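Local coordinates for protein aminotransferase AspB (PDB 3EZS) that probably transfers amino groups between amino acids and keto acids as a class I and II aminotransferase, using pyridoxal 5'-phosphate as cofactor, at residues I288-I299 with L354-L365; G331-Y339 with A347-V355. All coordinates share one frame; numbering follows the deposited sequence.

Overall arrangement
Both contacts lie in the small, C-terminal part of the aminotransferase fold, with centres about 15 Å apart. The chain supplies helix 280-299 first, then strand 311-315, helix 319-330, strand 335-336, strand 349-353 and finally helix 358-372. Contact 2 pairs strands 335-336 and 349-353 of a three-stranded antiparallel sheet, in which 349-353 is the middle strand. Contact 1 takes over where that strand ends: Leu354 and Val355 belong to both contacts, and the turn after them leads into helix 358-372, packed on helix 280-299. Leu365 of contact 1 touches Leu352 of contact 2, so helix 358-372 packs back against the strand that precedes it.

Contact 1 (I288-I299 with L354-L365); sequences IYANNLKLARKI and LVYDTPLLEKPL
ND2 of Asn292 is held by two carbonyls of the turn that leads from strand 349-353 to helix 358-372. The bonds tie helix 280-299 to the start of this nearly parallel small-domain helix. ND2 donates to Leu354 O at 2.8 Å, coming from above that carbonyl's plane, and to Tyr356 O at 3.0 Å, nearly end-on to the carbonyl. The other end of the amide is used too: OD1 of Asn292 accepts from Thr358 OG1 at 2.7 Å. Asparagine suits this buried place because one flat group offers both N-H donors and an acceptor, and the three bonds fix which way the amide is flipped. With CG anti to its carbonyl carbon (chi1 -67°), ND2 sits at the turn and OD1 at Thr358. Thr358 sits as a knob among Ile288, Asn291, Asn292 and Leu295, and its hydroxyl also accepts from a water that Asn291 ND2 holds. Beside these bonds, the Tyr289 ring meets Leu354 O edge-on, CD1 lying 3.5 Å from that oxygen.

Farther along, the helices, whose axes approach to 9.7 Å at 20°, pack through aliphatic side chains. Leu295 is the knob, inserted among Thr358, Leu361, Glu362 and Leu365. Its CD2 lies against Glu362 CG, the aliphatic part of an exposed side chain. The small Ala296 lets Leu354 come close to the helix, CB to CD1 3.9 Å, while both side chains also rest on Val312 of the sheet. At the far end the Ile299 and Leu365 side chains cross at about a right angle, CD1 to CB 3.7 Å.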
loop_
_atom_site.group_PDB
_atom_site.type_symbol
_atom_site.label_atom_id
_atom_site.label_comp_id
_atom_site.label_asym_id
_atom_site.label_seq_id
_atom_site.Cartn_x
_atom_site.Cartn_y
_atom_site.Cartn_z
ATOM N N ILE A 288 10.657 17.382 23.631
ATOM C CA ILE A 288 10.259 16.394 24.631
ATOM C C ILE A 288 11.205 15.198 24.554
ATOM O O ILE A 288 11.708 14.738 25.573
ATOM C CB ILE A 288 8.804 15.903 24.450
ATOM C CG1 ILE A 288 7.795 17.029 24.682
ATOM C CG2 ILE A 288 8.474 14.783 25.441
ATOM C CD1 ILE A 288 6.363 16.614 24.280
ATOM N N TYR A 289 11.463 14.709 23.347
ATOM C CA TYR A 289 12.390 13.591 23.190
ATOM C C TYR A 289 13.819 13.991 23.572
ATOM O O TYR A 289 14.564 13.162 24.076
ATOM C CB TYR A 289 12.371 13.024 21.774
ATOM C CG TYR A 289 11.019 12.510 21.312
ATOM C CD1 TYR A 289 10.324 11.563 22.045
ATOM C CD2 TYR A 289 10.459 12.957 20.119
ATOM C CE1 TYR A 289 9.077 11.086 21.616
ATOM C CE2 TYR A 289 9.227 12.492 19.678
ATOM C CZ TYR A 289 8.543 11.560 20.428
ATOM O OH TYR A 289 7.339 11.105 19.977
ATOM N N ALA A 290 14.187 15.254 23.335
ATOM C CA ALA A 290 15.498 15.778 23.718
ATOM C C ALA A 290 15.650 15.679 25.216
ATOM O O ALA A 290 16.659 15.163 25.699
ATOM C CB ALA A 290 15.652 17.230 23.285
ATOM N N ASN A 291 14.639 16.166 25.936
ATOM C CA ASN A 291 14.621 16.113 27.407
ATOM C C ASN A 291 14.516 14.711 27.988
ATOM O O ASN A 291 15.009 14.472 29.098
ATOM C CB ASN A 291 13.522 17.008 27.972
ATOM C CG ASN A 291 13.812 18.495 27.764
ATOM O OD1 ASN A 291 14.971 18.910 27.749
ATOM N ND2 ASN A 291 12.758 19.301 27.652
ATOM N N ASN A 292 13.883 13.789 27.260
ATOM C CA ASN A 292 13.820 12.384 27.703
ATOM C C ASN A 292 15.217 11.766 27.713
ATOM O O ASN A 292 15.610 11.152 28.705
ATOM C CB ASN A 292 12.862 11.548 26.835
ATOM C CG ASN A 292 11.415 11.969 26.983
ATOM O OD1 ASN A 292 11.087 12.765 27.863
ATOM N ND2 ASN A 292 10.535 11.428 26.138
ATOM N N LEU A 293 15.971 11.955 26.624
ATOM C CA LEU A 293 17.344 11.438 26.530
ATOM C C LEU A 293 18.256 12.044 27.600
ATOM O O LEU A 293 19.080 11.336 28.177
ATOM C CB LEU A 293 17.964 11.721 25.147
ATOM C CG LEU A 293 17.411 11.073 23.886
ATOM C CD1 LEU A 293 18.187 11.560 22.637
ATOM C CD2 LEU A 293 17.455 9.544 23.991
ATOM N N LYS A 294 18.119 13.350 27.848
ATOM C CA LYS A 294 18.895 14.027 28.893
ATOM C C LYS A 294 18.620 13.452 30.261
ATOM O O LYS A 294 19.548 13.235 31.044
ATOM C CB LYS A 294 18.583 15.535 28.942
ATOM C CG LYS A 294 19.082 16.306 27.740
ATOM C CD LYS A 294 18.801 17.812 27.856
ATOM C CE LYS A 294 19.218 18.540 26.581
ATOM N NZ LYS A 294 20.630 18.287 26.207
ATOM N N LEU A 295 17.343 13.240 30.556
ATOM C CA LEU A 295 16.925 12.684 31.845
ATOM C C LEU A 295 17.508 11.278 32.035
ATOM O O LEU A 295 18.102 10.982 33.075
ATOM C CB LEU A 295 15.391 12.640 31.932
ATOM C CG LEU A 295 14.816 11.969 33.180
ATOM C CD1 LEU A 295 15.278 12.694 34.456
ATOM C CD2 LEU A 295 13.322 11.883 33.066
ATOM N N ALA A 296 17.335 10.438 31.012
ATOM C CA ALA A 296 17.841 9.069 31.002
ATOM C C ALA A 296 19.340 9.044 31.251
ATOM O O ALA A 296 19.837 8.197 32.009
ATOM C CB ALA A 296 17.507 8.372 29.669
ATOM N N ARG A 297 20.054 9.987 30.627
ATOM C CA ARG A 297 21.506 10.070 30.767
ATOM C C ARG A 297 21.930 10.457 32.193
ATOM O O ARG A 297 22.943 9.970 32.702
ATOM C CB ARG A 297 22.097 11.030 29.735
ATOM C CG ARG A 297 23.631 10.978 29.683
ATOM C CD ARG A 297 24.215 11.922 28.639
ATOM N NE ARG A 297 23.743 11.603 27.279
ATOM C CZ ARG A 297 22.814 12.265 26.585
ATOM N NH1 ARG A 297 22.214 13.337 27.071
ATOM N NH2 ARG A 297 22.495 11.849 25.372
ATOM N N LYS A 298 21.161 11.318 32.838
ATOM C CA LYS A 298 21.446 11.645 34.228
ATOM C C LYS A 298 21.211 10.433 35.130
ATOM O O LYS A 298 21.965 10.198 36.063
ATOM C CB LYS A 298 20.568 12.790 34.726
ATOM C CG LYS A 298 20.812 14.141 34.085
ATOM C CD LYS A 298 19.928 15.194 34.749
ATOM C CE LYS A 298 20.023 16.595 34.084
ATOM N NZ LYS A 298 21.384 17.158 34.136
ATOM N N ILE A 299 20.163 9.668 34.841
ATOM C CA ILE A 299 19.756 8.528 35.677
ATOM C C ILE A 299 20.596 7.257 35.499
ATOM O O ILE A 299 21.017 6.672 36.489
ATOM C CB ILE A 299 18.243 8.211 35.463
ATOM C CG1 ILE A 299 17.382 9.373 35.995
ATOM C CG2 ILE A 299 17.833 6.896 36.141
ATOM C CD1 ILE A 299 15.855 9.196 35.771
ATOM N N LEU A 354 11.450 5.951 24.865
ATOM C CA LEU A 354 11.070 7.108 25.684
ATOM C C LEU A 354 10.022 7.960 24.954
ATOM O O LEU A 354 10.271 9.097 24.551
ATOM C CB LEU A 354 12.309 7.916 26.076
ATOM C CG LEU A 354 13.450 7.116 26.723
ATOM C CD1 LEU A 354 14.480 8.083 27.234
ATOM C CD2 LEU A 354 12.998 6.166 27.857
ATOM N N VAL A 355 8.828 7.385 24.843
ATOM C CA VAL A 355 7.738 7.958 24.058
ATOM C C VAL A 355 6.663 8.660 24.895
ATOM O O VAL A 355 5.560 8.910 24.405
ATOM C CB VAL A 355 7.139 6.871 23.113
ATOM C CG1 VAL A 355 8.213 6.379 22.137
ATOM C CG2 VAL A 355 6.561 5.699 23.903
ATOM N N TYR A 356 6.999 9.012 26.136
ATOM C CA TYR A 356 6.062 9.711 27.019
ATOM C C TYR A 356 6.570 11.116 27.333
ATOM O O TYR A 356 7.743 11.413 27.134
ATOM C CB TYR A 356 5.876 8.951 28.326
ATOM C CG TYR A 356 5.264 7.606 28.134
ATOM C CD1 TYR A 356 6.060 6.507 27.878
ATOM C CD2 TYR A 356 3.892 7.420 28.212
ATOM C CE1 TYR A 356 5.526 5.272 27.702
ATOM C CE2 TYR A 356 3.336 6.176 28.018
ATOM C CZ TYR A 356 4.166 5.098 27.764
ATOM O OH TYR A 356 3.653 3.832 27.566
ATOM N N ASP A 357 5.682 11.973 27.828
ATOM C CA ASP A 357 6.089 13.304 28.251
ATOM C C ASP A 357 7.113 13.135 29.392
ATOM O O ASP A 357 6.957 12.273 30.268
ATOM C CB ASP A 357 4.893 14.141 28.715
ATOM C CG ASP A 357 5.212 15.620 28.786
ATOM O OD1 ASP A 357 6.165 16.095 28.103
ATOM O OD2 ASP A 357 4.485 16.317 29.517
ATOM N N THR A 358 8.145 13.978 29.379
ATOM C CA THR A 358 9.280 13.841 30.295
ATOM C C THR A 358 8.966 13.604 31.792
ATOM O O THR A 358 9.558 12.725 32.405
ATOM C CB THR A 358 10.236 15.010 30.113
ATOM O OG1 THR A 358 10.475 15.211 28.703
ATOM C CG2 THR A 358 11.554 14.742 30.865
ATOM N N PRO A 359 8.020 14.350 32.378
ATOM C CA PRO A 359 7.772 14.111 33.798
ATOM C C PRO A 359 7.293 12.695 34.150
ATOM O O PRO A 359 7.538 12.234 35.268
ATOM C CB PRO A 359 6.692 15.148 34.143
ATOM C CG PRO A 359 6.777 16.180 33.060
ATOM C CD PRO A 359 7.149 15.413 31.848
ATOM N N LEU A 360 6.633 12.012 33.211
ATOM C CA LEU A 360 6.123 10.661 33.444
ATOM C C LEU A 360 7.234 9.612 33.507
ATOM O O LEU A 360 7.023 8.532 34.057
ATOM C CB LEU A 360 5.082 10.275 32.382
ATOM C CG LEU A 360 3.879 11.223 32.233
ATOM C CD1 LEU A 360 3.047 10.947 30.961
ATOM C CD2 LEU A 360 3.016 11.161 33.499
ATOM N N LEU A 361 8.415 9.946 32.981
ATOM C CA LEU A 361 9.555 9.039 32.919
ATOM C C LEU A 361 10.468 9.033 34.145
ATOM O O LEU A 361 11.215 8.086 34.336
ATOM C CB LEU A 361 10.429 9.400 31.694
ATOM C CG LEU A 361 9.812 9.350 30.295
ATOM C CD1 LEU A 361 10.860 9.727 29.214
ATOM C CD2 LEU A 361 9.219 7.967 30.006
ATOM N N GLU A 362 10.427 10.086 34.953
ATOM C CA GLU A 362 11.364 10.242 36.076
ATOM C C GLU A 362 11.356 9.056 37.021
ATOM O O GLU A 362 12.406 8.468 37.282
ATOM C CB GLU A 362 11.094 11.523 36.868
ATOM C CG GLU A 362 11.174 12.817 36.056
ATOM C CD GLU A 362 10.731 14.033 36.856
ATOM O OE1 GLU A 362 10.896 14.016 38.106
ATOM O OE2 GLU A 362 10.231 15.004 36.236
ATOM N N LYS A 363 10.171 8.698 37.510
ATOM C CA LYS A 363 10.048 7.590 38.432
ATOM C C LYS A 363 10.435 6.250 37.809
ATOM O O LYS A 363 11.340 5.593 38.316
ATOM C CB LYS A 363 8.628 7.539 39.048
ATOM C CG LYS A 363 8.434 6.503 40.148
ATOM C CD LYS A 363 9.275 6.841 41.377
ATOM C CE LYS A 363 9.069 5.841 42.490
ATOM N NZ LYS A 363 9.916 6.195 43.663
ATOM N N PRO A 364 9.754 5.821 36.730
ATOM C CA PRO A 364 10.124 4.521 36.153
ATOM C C PRO A 364 11.590 4.350 35.755
ATOM O O PRO A 364 12.132 3.255 35.912
ATOM C CB PRO A 364 9.246 4.418 34.908
ATOM C CG PRO A 364 8.698 5.755 34.688
ATOM C CD PRO A 364 8.619 6.409 36.003
ATOM N N LEU A 365 12.229 5.404 35.256
ATOM C CA LEU A 365 13.633 5.291 34.849
ATOM C C LEU A 365 14.527 5.118 36.062
ATOM O O LEU A 365 15.500 4.371 36.004
ATOM C CB LEU A 365 14.081 6.489 33.993
ATOM C CG LEU A 365 13.425 6.675 32.615
ATOM C CD1 LEU A 365 13.937 7.956 31.959
ATOM C CD2 LEU A 365 13.679 5.482 31.715
HETATM O O HOH W 1 9.968 18.006 28.121
#

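Contact 2 (G331-Y339 with A347-V355); sequences GIITLPALY and ADYVRLALV
Pro336 lies in a strand at the edge of the small domain's three-stranded antiparallel sheet, opposite Val350, and the position suits it. This is a non-hydrogen-bonded pair, so the missing N-H costs the pairing nothing, and the CA atoms of Pro336 and Val350 come within 4.2 Å. The adjoining pair, Leu335 with Arg351, is hydrogen-bonded in both directions: Leu335 N donates to Arg351 O at 3.2 Å, and Arg351 N returns a shorter bond to Leu335 O.

The side chains of this second pair run alongside each other on the same face of the sheet. The Arg351 chain bends at chi3 (73°), and Leu335 CD2 lies over one face of its guanidinium, toward the rim. Asn165 OD1 and Gly29 O bind NH1 and NH2, holding the group in place; the setting is consistent with the strand arginine that receives the substrate carboxylate in related aminotransferases. Thr334 turns its two branches to different neighbours: OG1 faces Val350 CG1, whereas CG2 presses on Leu352 CD2 at 3.5 Å, a tight carbon contact.

Beyond the proline the chain curls into a 3-10 turn. The small Ala337 packs its CB on Tyr349 CB, and Leu338 CD1 meets Ala347 CB at 3.9 Å. Tyr349, whose ring stacks on Tyr313, accepts at its backbone O from Ala337 N at 3.0 Å and from a water that in turn accepts from Leu338 N.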
loop_
_atom_site.group_PDB
_atom_site.type_symbol
_atom_site.label_atom_id
_atom_site.label_comp_id
_atom_site.label_asym_id
_atom_site.label_seq_id
_atom_site.Cartn_x
_atom_site.Cartn_y
_atom_site.Cartn_z
ATOM N N GLY A 331 5.858 -3.861 37.096
ATOM C CA GLY A 331 4.901 -3.686 36.008
ATOM C C GLY A 331 5.456 -2.913 34.824
ATOM O O GLY A 331 4.707 -2.588 33.896
ATOM N N ILE A 332 6.761 -2.623 34.832
ATOM C CA ILE A 332 7.371 -1.850 33.761
ATOM C C ILE A 332 7.767 -2.787 32.638
ATOM O O ILE A 332 8.509 -3.746 32.862
ATOM C CB ILE A 332 8.598 -1.049 34.256
ATOM C CG1 ILE A 332 8.178 0.003 35.292
ATOM C CG2 ILE A 332 9.326 -0.401 33.079
ATOM C CD1 ILE A 332 9.326 0.580 36.098
ATOM N N ILE A 333 7.294 -2.499 31.430
ATOM C CA ILE A 333 7.575 -3.328 30.254
ATOM C C ILE A 333 8.764 -2.772 29.481
ATOM O O ILE A 333 8.787 -1.589 29.133
ATOM C CB ILE A 333 6.353 -3.370 29.283
ATOM C CG1 ILE A 333 5.138 -4.020 29.961
ATOM C CG2 ILE A 333 6.714 -4.080 27.967
ATOM C CD1 ILE A 333 3.782 -3.791 29.226
ATOM N N THR A 334 9.756 -3.631 29.243
ATOM C CA THR A 334 10.940 -3.302 28.448
ATOM C C THR A 334 11.090 -4.382 27.373
ATOM O O THR A 334 10.529 -5.470 27.502
ATOM C CB THR A 334 12.208 -3.193 29.331
ATOM O OG1 THR A 334 12.565 -4.486 29.851
ATOM C CG2 THR A 334 11.978 -2.194 30.509
ATOM N N LEU A 335 11.836 -4.082 26.313
ATOM C CA LEU A 335 12.028 -4.995 25.188
ATOM C C LEU A 335 13.443 -5.592 25.171
ATOM O O LEU A 335 14.422 -4.863 24.961
ATOM C CB LEU A 335 11.789 -4.252 23.858
ATOM C CG LEU A 335 11.944 -5.027 22.536
ATOM C CD1 LEU A 335 10.911 -6.195 22.432
ATOM C CD2 LEU A 335 11.836 -4.098 21.314
ATOM N N PRO A 336 13.564 -6.908 25.407
ATOM C CA PRO A 336 14.869 -7.540 25.255
ATOM C C PRO A 336 15.357 -7.356 23.811
ATOM O O PRO A 336 14.602 -7.655 22.863
ATOM C CB PRO A 336 14.576 -9.017 25.533
ATOM C CG PRO A 336 13.370 -9.037 26.318
ATOM C CD PRO A 336 12.550 -7.885 25.840
ATOM N N ALA A 337 16.592 -6.867 23.649
ATOM C CA ALA A 337 17.150 -6.598 22.317
ATOM C C ALA A 337 17.396 -7.860 21.498
ATOM O O ALA A 337 17.570 -7.779 20.271
ATOM C CB ALA A 337 18.418 -5.741 22.403
ATOM N N LEU A 338 17.394 -9.016 22.162
ATOM C CA LEU A 338 17.554 -10.297 21.493
ATOM C C LEU A 338 16.485 -10.451 20.413
ATOM O O LEU A 338 16.763 -10.939 19.301
ATOM C CB LEU A 338 17.450 -11.428 22.511
ATOM C CG LEU A 338 17.812 -12.858 22.099
ATOM C CD1 LEU A 338 19.361 -13.043 22.001
ATOM C CD2 LEU A 338 17.180 -13.839 23.113
ATOM N N TYR A 339 15.281 -9.973 20.733
ATOM C CA TYR A 339 14.129 -10.047 19.839
ATOM C C TYR A 339 14.208 -9.133 18.621
ATOM O O TYR A 339 13.342 -9.202 17.757
ATOM C CB TYR A 339 12.818 -9.771 20.595
ATOM C CG TYR A 339 12.578 -10.615 21.832
ATOM C CD1 TYR A 339 13.128 -11.898 21.970
ATOM C CD2 TYR A 339 11.708 -10.173 22.820
ATOM C CE1 TYR A 339 12.881 -12.675 23.093
ATOM C CE2 TYR A 339 11.437 -10.955 23.946
ATOM C CZ TYR A 339 12.035 -12.197 24.080
ATOM O OH TYR A 339 11.792 -12.961 25.200
ATOM N N ALA A 347 21.508 -9.901 23.355
ATOM C CA ALA A 347 21.282 -10.732 24.546
ATOM C C ALA A 347 21.486 -10.013 25.878
ATOM O O ALA A 347 20.756 -10.279 26.827
ATOM C CB ALA A 347 22.170 -11.996 24.490
ATOM N N ASP A 348 22.441 -9.085 25.924
ATOM C CA ASP A 348 22.780 -8.336 27.156
ATOM C C ASP A 348 22.172 -6.941 27.243
ATOM O O ASP A 348 22.681 -6.097 27.983
ATOM C CB ASP A 348 24.302 -8.182 27.242
ATOM C CG ASP A 348 25.026 -9.496 27.113
ATOM O OD1 ASP A 348 24.507 -10.503 27.652
ATOM O OD2 ASP A 348 26.114 -9.505 26.486
ATOM N N TYR A 349 21.096 -6.694 26.488
ATOM C CA TYR A 349 20.429 -5.396 26.472
ATOM C C TYR A 349 18.922 -5.467 26.460
ATOM O O TYR A 349 18.333 -6.461 26.001
ATOM C CB TYR A 349 20.831 -4.630 25.204
ATOM C CG TYR A 349 22.298 -4.294 25.133
ATOM C CD1 TYR A 349 23.209 -5.213 24.627
ATOM C CD2 TYR A 349 22.773 -3.063 25.588
ATOM C CE1 TYR A 349 24.549 -4.917 24.570
ATOM C CE2 TYR A 349 24.118 -2.759 25.544
ATOM C CZ TYR A 349 25.002 -3.692 25.029
ATOM O OH TYR A 349 26.341 -3.428 24.983
ATOM N N VAL A 350 18.298 -4.403 26.983
ATOM C CA VAL A 350 16.855 -4.187 26.817
ATOM C C VAL A 350 16.785 -2.827 26.149
ATOM O O VAL A 350 17.637 -1.949 26.409
ATOM C CB VAL A 350 15.975 -4.190 28.116
ATOM C CG1 VAL A 350 15.938 -5.581 28.740
ATOM C CG2 VAL A 350 16.403 -3.110 29.132
ATOM N N ARG A 351 15.810 -2.670 25.259
ATOM C CA ARG A 351 15.576 -1.417 24.606
ATOM C C ARG A 351 14.440 -0.746 25.359
ATOM O O ARG A 351 13.450 -1.405 25.715
ATOM C CB ARG A 351 15.169 -1.587 23.142
ATOM C CG ARG A 351 15.147 -0.251 22.399
ATOM C CD ARG A 351 14.419 -0.329 21.079
ATOM N NE ARG A 351 12.967 -0.439 21.258
ATOM C CZ ARG A 351 12.123 -0.598 20.245
ATOM N NH1 ARG A 351 12.562 -0.592 18.991
ATOM N NH2 ARG A 351 10.835 -0.720 20.480
ATOM N N LEU A 352 14.593 0.561 25.573
ATOM C CA LEU A 352 13.593 1.404 26.218
ATOM C C LEU A 352 13.165 2.472 25.182
ATOM O O LEU A 352 14.029 3.082 24.546
ATOM C CB LEU A 352 14.173 2.115 27.449
ATOM C CG LEU A 352 14.865 1.354 28.593
ATOM C CD1 LEU A 352 15.229 2.338 29.695
ATOM C CD2 LEU A 352 14.013 0.250 29.161
ATOM N N ALA A 353 11.851 2.690 25.036
ATOM C CA ALA A 353 11.295 3.643 24.084
ATOM C C ALA A 353 10.741 4.817 24.885
ATOM O O ALA A 353 9.695 4.696 25.511
ATOM C CB ALA A 353 10.192 2.971 23.220
ATOM N N LEU A 354 11.450 5.951 24.865
ATOM C CA LEU A 354 11.070 7.108 25.684
ATOM C C LEU A 354 10.022 7.960 24.954
ATOM O O LEU A 354 10.271 9.097 24.551
ATOM C CB LEU A 354 12.309 7.916 26.076
ATOM C CG LEU A 354 13.450 7.116 26.723
ATOM C CD1 LEU A 354 14.480 8.083 27.234
ATOM C CD2 LEU A 354 12.998 6.166 27.857
ATOM N N VAL A 355 8.828 7.385 24.843
ATOM C CA VAL A 355 7.738 7.958 24.058
ATOM C C VAL A 355 6.663 8.660 24.895
ATOM O O VAL A 355 5.560 8.910 24.405
ATOM C CB VAL A 355 7.139 6.871 23.113
ATOM C CG1 VAL A 355 8.213 6.379 22.137
ATOM C CG2 VAL A 355 6.561 5.699 23.903
HETATM O O HOH W 2 17.773 -9.392 25.126
#